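Local coordinates for putative PLP-dependent aminotransferase (Bacillus cereus ATCC 10987, PDB 3JU7), which probably acts as a pyridoxal phosphate-dependent transaminase of the DegT/DnrJ/EryC1/StrS family, moving amino groups between substrates, at residues 131-145 against 156-170. Sequence-based numbering, arbitrary orientation.
Sequences AIVVPYATFGSWMNL and VPVVVDAAPGFGLMN
One face of the W142 indole carries N170, whose CB sits 3.3 Å from the centroid of the six-membered ring in a CH-pi contact, with the amide turned 82° to the ring plane. The wide indole face suits N170 CB, while the edge of the six-membered ring meets L168 O in plane, 3.6 Å from CZ3, and CE3 touches L168 CG. The Y136 ring has T138 CA over one face, while its edge meets D161 O, 3.2 Å from CD1, and CD of P164; its hydroxyl accepts a hydrogen bond from F139 N, three residues on. L168 CG, anti to the backbone N (chi1 179°), brings CD2 within 3.1 Å of G140 O. G140 has a positive phi (70°), readily adopted by glycine, and its CA passes 3.9 Å from G165 CA.

At the other end, 132-137 and 157-162 run parallel. V133 N gives to P157 O (3.0 Å) and V133 O accepts from V159 N; P135, lacking an N-H, offers its carbonyl to D161 N (2.8 Å), and D161 O takes A137 N. Beta-branched valines suit the extended backbone: V158, with P135, packs on helix 146-153, V159 on helix 62-73. D161 OD1 closes an Asx turn onto A163 N, while OD2 bonds T91 OG1 and N1 of modified residue LLP at 191. This is a right-handed beta-alpha-beta crossover delivering the cofactor-binding aspartate typical of fold type I PLP enzymes.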
loop_
_atom_site.group_PDB
_atom_site.type_symbol
_atom_site.label_atom_id
_atom_site.label_comp_id
_atom_site.label_asym_id
_atom_site.label_seq_id
_atom_site.Cartn_x
_atom_site.Cartn_y
_atom_site.Cartn_z
ATOM N N ALA A 131 22.604 7.307 -6.236
ATOM C CA ALA A 131 21.336 7.371 -6.930
ATOM C C ALA A 131 20.420 8.376 -6.251
ATOM O O ALA A 131 19.592 9.011 -6.917
ATOM C CB ALA A 131 20.653 6.017 -6.968
ATOM N N ILE A 132 20.543 8.470 -4.931
ATOM C CA ILE A 132 19.644 9.301 -4.124
ATOM C C ILE A 132 20.158 9.465 -2.693
ATOM O O ILE A 132 20.946 8.661 -2.198
ATOM C CB ILE A 132 18.207 8.698 -4.132
ATOM C CG1 ILE A 132 17.153 9.744 -3.733
ATOM C CG2 ILE A 132 18.154 7.376 -3.360
ATOM C CD1 ILE A 132 15.762 9.393 -4.199
ATOM N N VAL A 133 19.724 10.535 -2.056
ATOM C CA VAL A 133 20.011 10.802 -0.670
ATOM C C VAL A 133 18.674 10.863 0.075
ATOM O O VAL A 133 17.750 11.563 -0.349
ATOM C CB VAL A 133 20.786 12.147 -0.510
ATOM C CG1 VAL A 133 20.863 12.542 0.943
ATOM C CG2 VAL A 133 22.198 12.054 -1.176
ATOM N N VAL A 134 18.584 10.145 1.190
ATOM C CA VAL A 134 17.328 10.010 1.922
ATOM C C VAL A 134 17.603 10.273 3.403
ATOM O O VAL A 134 17.850 9.342 4.176
ATOM C CB VAL A 134 16.716 8.609 1.691
ATOM C CG1 VAL A 134 15.308 8.474 2.333
ATOM C CG2 VAL A 134 16.669 8.303 0.194
ATOM N N PRO A 135 17.590 11.548 3.800
ATOM C CA PRO A 135 17.759 11.836 5.221
ATOM C C PRO A 135 16.470 11.558 5.986
ATOM O O PRO A 135 15.360 11.543 5.396
ATOM C CB PRO A 135 18.099 13.335 5.244
ATOM C CG PRO A 135 17.472 13.866 4.028
ATOM C CD PRO A 135 17.422 12.782 3.007
ATOM N N TYR A 136 16.630 11.305 7.283
ATOM C CA TYR A 136 15.489 11.159 8.204
ATOM C C TYR A 136 15.442 12.306 9.222
ATOM O O TYR A 136 16.423 12.585 9.884
ATOM C CB TYR A 136 15.617 9.818 8.887
ATOM C CG TYR A 136 14.759 9.602 10.098
ATOM C CD1 TYR A 136 13.425 9.945 10.108
ATOM C CD2 TYR A 136 15.282 8.985 11.223
ATOM C CE1 TYR A 136 12.640 9.716 11.240
ATOM C CE2 TYR A 136 14.502 8.757 12.351
ATOM C CZ TYR A 136 13.191 9.125 12.364
ATOM O OH TYR A 136 12.428 8.918 13.517
ATOM N N ALA A 137 14.309 12.980 9.337
ATOM C CA ALA A 137 14.165 14.085 10.280
ATOM C C ALA A 137 13.868 13.465 11.657
ATOM O O ALA A 137 12.735 13.487 12.172
ATOM C CB ALA A 137 13.069 15.034 9.828
ATOM N N THR A 138 14.929 12.920 12.236
ATOM C CA THR A 138 14.865 12.069 13.421
ATOM C C THR A 138 13.915 12.565 14.493
ATOM O O THR A 138 14.009 13.719 14.941
ATOM C CB THR A 138 16.289 11.921 14.040
ATOM O OG1 THR A 138 17.176 11.515 13.006
ATOM C CG2 THR A 138 16.321 10.939 15.207
ATOM N N PHE A 139 13.004 11.663 14.858
ATOM C CA PHE A 139 12.032 11.838 15.950
ATOM C C PHE A 139 11.112 13.059 15.780
ATOM O O PHE A 139 10.727 13.706 16.751
ATOM C CB PHE A 139 12.735 11.832 17.303
ATOM C CG PHE A 139 13.636 10.594 17.559
ATOM C CD1 PHE A 139 13.246 9.329 17.202
ATOM C CD2 PHE A 139 14.828 10.730 18.244
ATOM C CE1 PHE A 139 14.038 8.223 17.480
ATOM C CE2 PHE A 139 15.613 9.644 18.530
ATOM C CZ PHE A 139 15.218 8.383 18.144
ATOM N N GLY A 140 10.751 13.357 14.537
ATOM C CA GLY A 140 9.748 14.407 14.246
ATOM C C GLY A 140 10.289 15.789 14.547
ATOM O O GLY A 140 9.600 16.654 15.034
ATOM N N SER A 141 11.548 16.013 14.228
ATOM C CA SER A 141 12.219 17.214 14.656
ATOM C C SER A 141 12.550 18.078 13.470
ATOM O O SER A 141 12.353 17.691 12.301
ATOM C CB SER A 141 13.492 16.838 15.424
ATOM O OG SER A 141 14.406 16.197 14.573
ATOM N N TRP A 142 13.075 19.249 13.779
ATOM C CA TRP A 142 13.340 20.233 12.772
ATOM C C TRP A 142 14.749 20.108 12.231
ATOM O O TRP A 142 15.647 20.833 12.634
ATOM C CB TRP A 142 13.107 21.597 13.365
ATOM C CG TRP A 142 12.966 22.656 12.392
ATOM C CD1 TRP A 142 13.947 23.478 11.926
ATOM C CD2 TRP A 142 11.744 23.088 11.791
ATOM N NE1 TRP A 142 13.408 24.391 11.066
ATOM C CE2 TRP A 142 12.061 24.175 10.953
ATOM C CE3 TRP A 142 10.409 22.663 11.887
ATOM C CZ2 TRP A 142 11.102 24.831 10.182
ATOM C CZ3 TRP A 142 9.452 23.305 11.127
ATOM C CH2 TRP A 142 9.802 24.387 10.273
HETATM N N MSE A 143 14.926 19.153 11.326
HETATM C CA MSE A 143 16.185 18.975 10.591
HETATM C C MSE A 143 16.181 19.965 9.456
HETATM O O MSE A 143 15.392 19.853 8.513
HETATM C CB MSE A 143 16.292 17.574 10.038
HETATM C CG MSE A 143 17.557 17.324 9.245
HETATM SE SE MSE A 143 17.540 15.537 8.542
HETATM C CE MSE A 143 16.189 15.726 7.133
ATOM N N ASN A 144 17.055 20.957 9.552
ATOM C CA ASN A 144 17.084 22.031 8.597
ATOM C C ASN A 144 17.415 21.495 7.214
ATOM O O ASN A 144 18.271 20.631 7.094
ATOM C CB ASN A 144 18.119 23.073 9.000
ATOM C CG ASN A 144 17.871 24.400 8.330
ATOM O OD1 ASN A 144 18.211 24.603 7.141
ATOM N ND2 ASN A 144 17.250 25.326 9.085
ATOM N N LEU A 145 16.760 22.029 6.177
ATOM C CA LEU A 145 16.869 21.481 4.816
ATOM C C LEU A 145 17.666 22.336 3.824
ATOM O O LEU A 145 17.715 21.987 2.641
ATOM C CB LEU A 145 15.464 21.201 4.244
ATOM C CG LEU A 145 14.670 20.142 5.003
ATOM C CD1 LEU A 145 13.276 20.017 4.435
ATOM C CD2 LEU A 145 15.412 18.810 4.940
ATOM N N VAL A 156 21.696 16.372 -7.219
ATOM C CA VAL A 156 21.578 15.181 -6.354
ATOM C C VAL A 156 20.181 15.134 -5.689
ATOM O O VAL A 156 19.855 15.988 -4.847
ATOM C CB VAL A 156 22.678 15.143 -5.276
ATOM C CG1 VAL A 156 22.416 14.034 -4.306
ATOM C CG2 VAL A 156 24.056 14.983 -5.917
ATOM N N PRO A 157 19.355 14.145 -6.067
ATOM C CA PRO A 157 17.994 14.049 -5.559
ATOM C C PRO A 157 17.896 13.682 -4.079
ATOM O O PRO A 157 18.590 12.798 -3.609
ATOM C CB PRO A 157 17.356 12.919 -6.417
ATOM C CG PRO A 157 18.437 12.192 -7.004
ATOM C CD PRO A 157 19.644 13.092 -7.057
ATOM N N VAL A 158 16.990 14.356 -3.377
ATOM C CA VAL A 158 16.759 14.136 -1.956
ATOM C C VAL A 158 15.281 13.893 -1.686
ATOM O O VAL A 158 14.415 14.634 -2.159
ATOM C CB VAL A 158 17.148 15.358 -1.153
ATOM C CG1 VAL A 158 16.816 15.120 0.318
ATOM C CG2 VAL A 158 18.615 15.756 -1.454
ATOM N N VAL A 159 15.007 12.818 -0.965
ATOM C CA VAL A 159 13.685 12.500 -0.509
ATOM C C VAL A 159 13.859 12.365 0.988
ATOM O O VAL A 159 14.615 11.476 1.494
ATOM C CB VAL A 159 13.132 11.186 -1.107
ATOM C CG1 VAL A 159 11.910 10.750 -0.311
ATOM C CG2 VAL A 159 12.808 11.326 -2.617
ATOM N N VAL A 160 13.146 13.230 1.697
ATOM C CA VAL A 160 13.266 13.319 3.165
ATOM C C VAL A 160 12.201 12.467 3.837
ATOM O O VAL A 160 10.993 12.677 3.591
ATOM C CB VAL A 160 13.101 14.768 3.636
ATOM C CG1 VAL A 160 13.057 14.845 5.175
ATOM C CG2 VAL A 160 14.209 15.654 3.032
ATOM N N ASP A 161 12.649 11.470 4.607
ATOM C CA ASP A 161 11.766 10.708 5.500
ATOM C C ASP A 161 11.481 11.528 6.766
ATOM O O ASP A 161 12.296 11.624 7.666
ATOM C CB ASP A 161 12.389 9.354 5.860
ATOM C CG ASP A 161 11.464 8.462 6.682
ATOM O OD1 ASP A 161 10.519 8.969 7.323
ATOM O OD2 ASP A 161 11.708 7.232 6.728
ATOM N N ALA A 162 10.297 12.110 6.808
ATOM C CA ALA A 162 9.802 12.866 7.935
ATOM C C ALA A 162 8.545 12.155 8.438
ATOM O O ALA A 162 7.571 12.800 8.806
ATOM C CB ALA A 162 9.486 14.319 7.494
ATOM N N ALA A 163 8.573 10.822 8.413
ATOM C CA ALA A 163 7.404 9.986 8.740
ATOM C C ALA A 163 6.664 10.441 9.981
ATOM O O ALA A 163 5.451 10.554 9.954
ATOM C CB ALA A 163 7.796 8.491 8.860
ATOM N N PRO A 164 7.387 10.747 11.078
ATOM C CA PRO A 164 6.647 11.143 12.277
ATOM C C PRO A 164 6.436 12.645 12.515
ATOM O O PRO A 164 6.028 13.039 13.606
ATOM C CB PRO A 164 7.486 10.540 13.407
ATOM C CG PRO A 164 8.838 10.375 12.871
ATOM C CD PRO A 164 8.795 10.401 11.381
ATOM N N GLY A 165 6.672 13.468 11.507
ATOM C CA GLY A 165 6.792 14.905 11.718
ATOM C C GLY A 165 5.690 15.741 11.134
ATOM O O GLY A 165 5.834 16.938 11.099
ATOM N N PHE A 166 4.587 15.149 10.684
ATOM C CA PHE A 166 3.503 15.978 10.173
ATOM C C PHE A 166 2.935 16.804 11.305
ATOM O O PHE A 166 2.690 16.302 12.388
ATOM C CB PHE A 166 2.413 15.122 9.545
ATOM C CG PHE A 166 1.452 15.883 8.729
ATOM C CD1 PHE A 166 1.843 16.434 7.517
ATOM C CD2 PHE A 166 0.137 16.064 9.161
ATOM C CE1 PHE A 166 0.948 17.150 6.751
ATOM C CE2 PHE A 166 -0.757 16.777 8.413
ATOM C CZ PHE A 166 -0.360 17.332 7.200
ATOM N N GLY A 167 2.646 18.062 11.016
ATOM C CA GLY A 167 2.144 18.977 12.000
ATOM C C GLY A 167 3.246 19.733 12.700
ATOM O O GLY A 167 2.959 20.548 13.539
ATOM N N LEU A 168 4.515 19.468 12.368
ATOM C CA LEU A 168 5.663 20.169 12.978
ATOM C C LEU A 168 5.846 21.589 12.419
ATOM O O LEU A 168 6.206 21.782 11.244
ATOM C CB LEU A 168 6.959 19.378 12.784
ATOM C CG LEU A 168 8.213 20.014 13.358
ATOM C CD1 LEU A 168 8.043 20.272 14.886
ATOM C CD2 LEU A 168 9.435 19.083 13.048
HETATM N N MSE A 169 5.641 22.559 13.298
HETATM C CA MSE A 169 5.724 23.991 13.024
HETATM C C MSE A 169 6.883 24.637 13.766
HETATM O O MSE A 169 7.172 24.285 14.904
HETATM C CB MSE A 169 4.470 24.664 13.572
HETATM C CG MSE A 169 3.169 24.057 13.092
HETATM SE SE MSE A 169 2.894 24.560 11.285
HETATM C CE MSE A 169 0.995 24.795 11.399
ATOM N N ASN A 170 7.512 25.624 13.153
ATOM C CA ASN A 170 8.595 26.357 13.799
ATOM C C ASN A 170 8.591 27.744 13.204
ATOM O O ASN A 170 8.794 27.919 12.007
ATOM C CB ASN A 170 9.943 25.673 13.558
ATOM C CG ASN A 170 11.098 26.343 14.295
ATOM O OD1 ASN A 170 10.891 27.229 15.103
ATOM N ND2 ASN A 170 12.329 25.878 14.032
#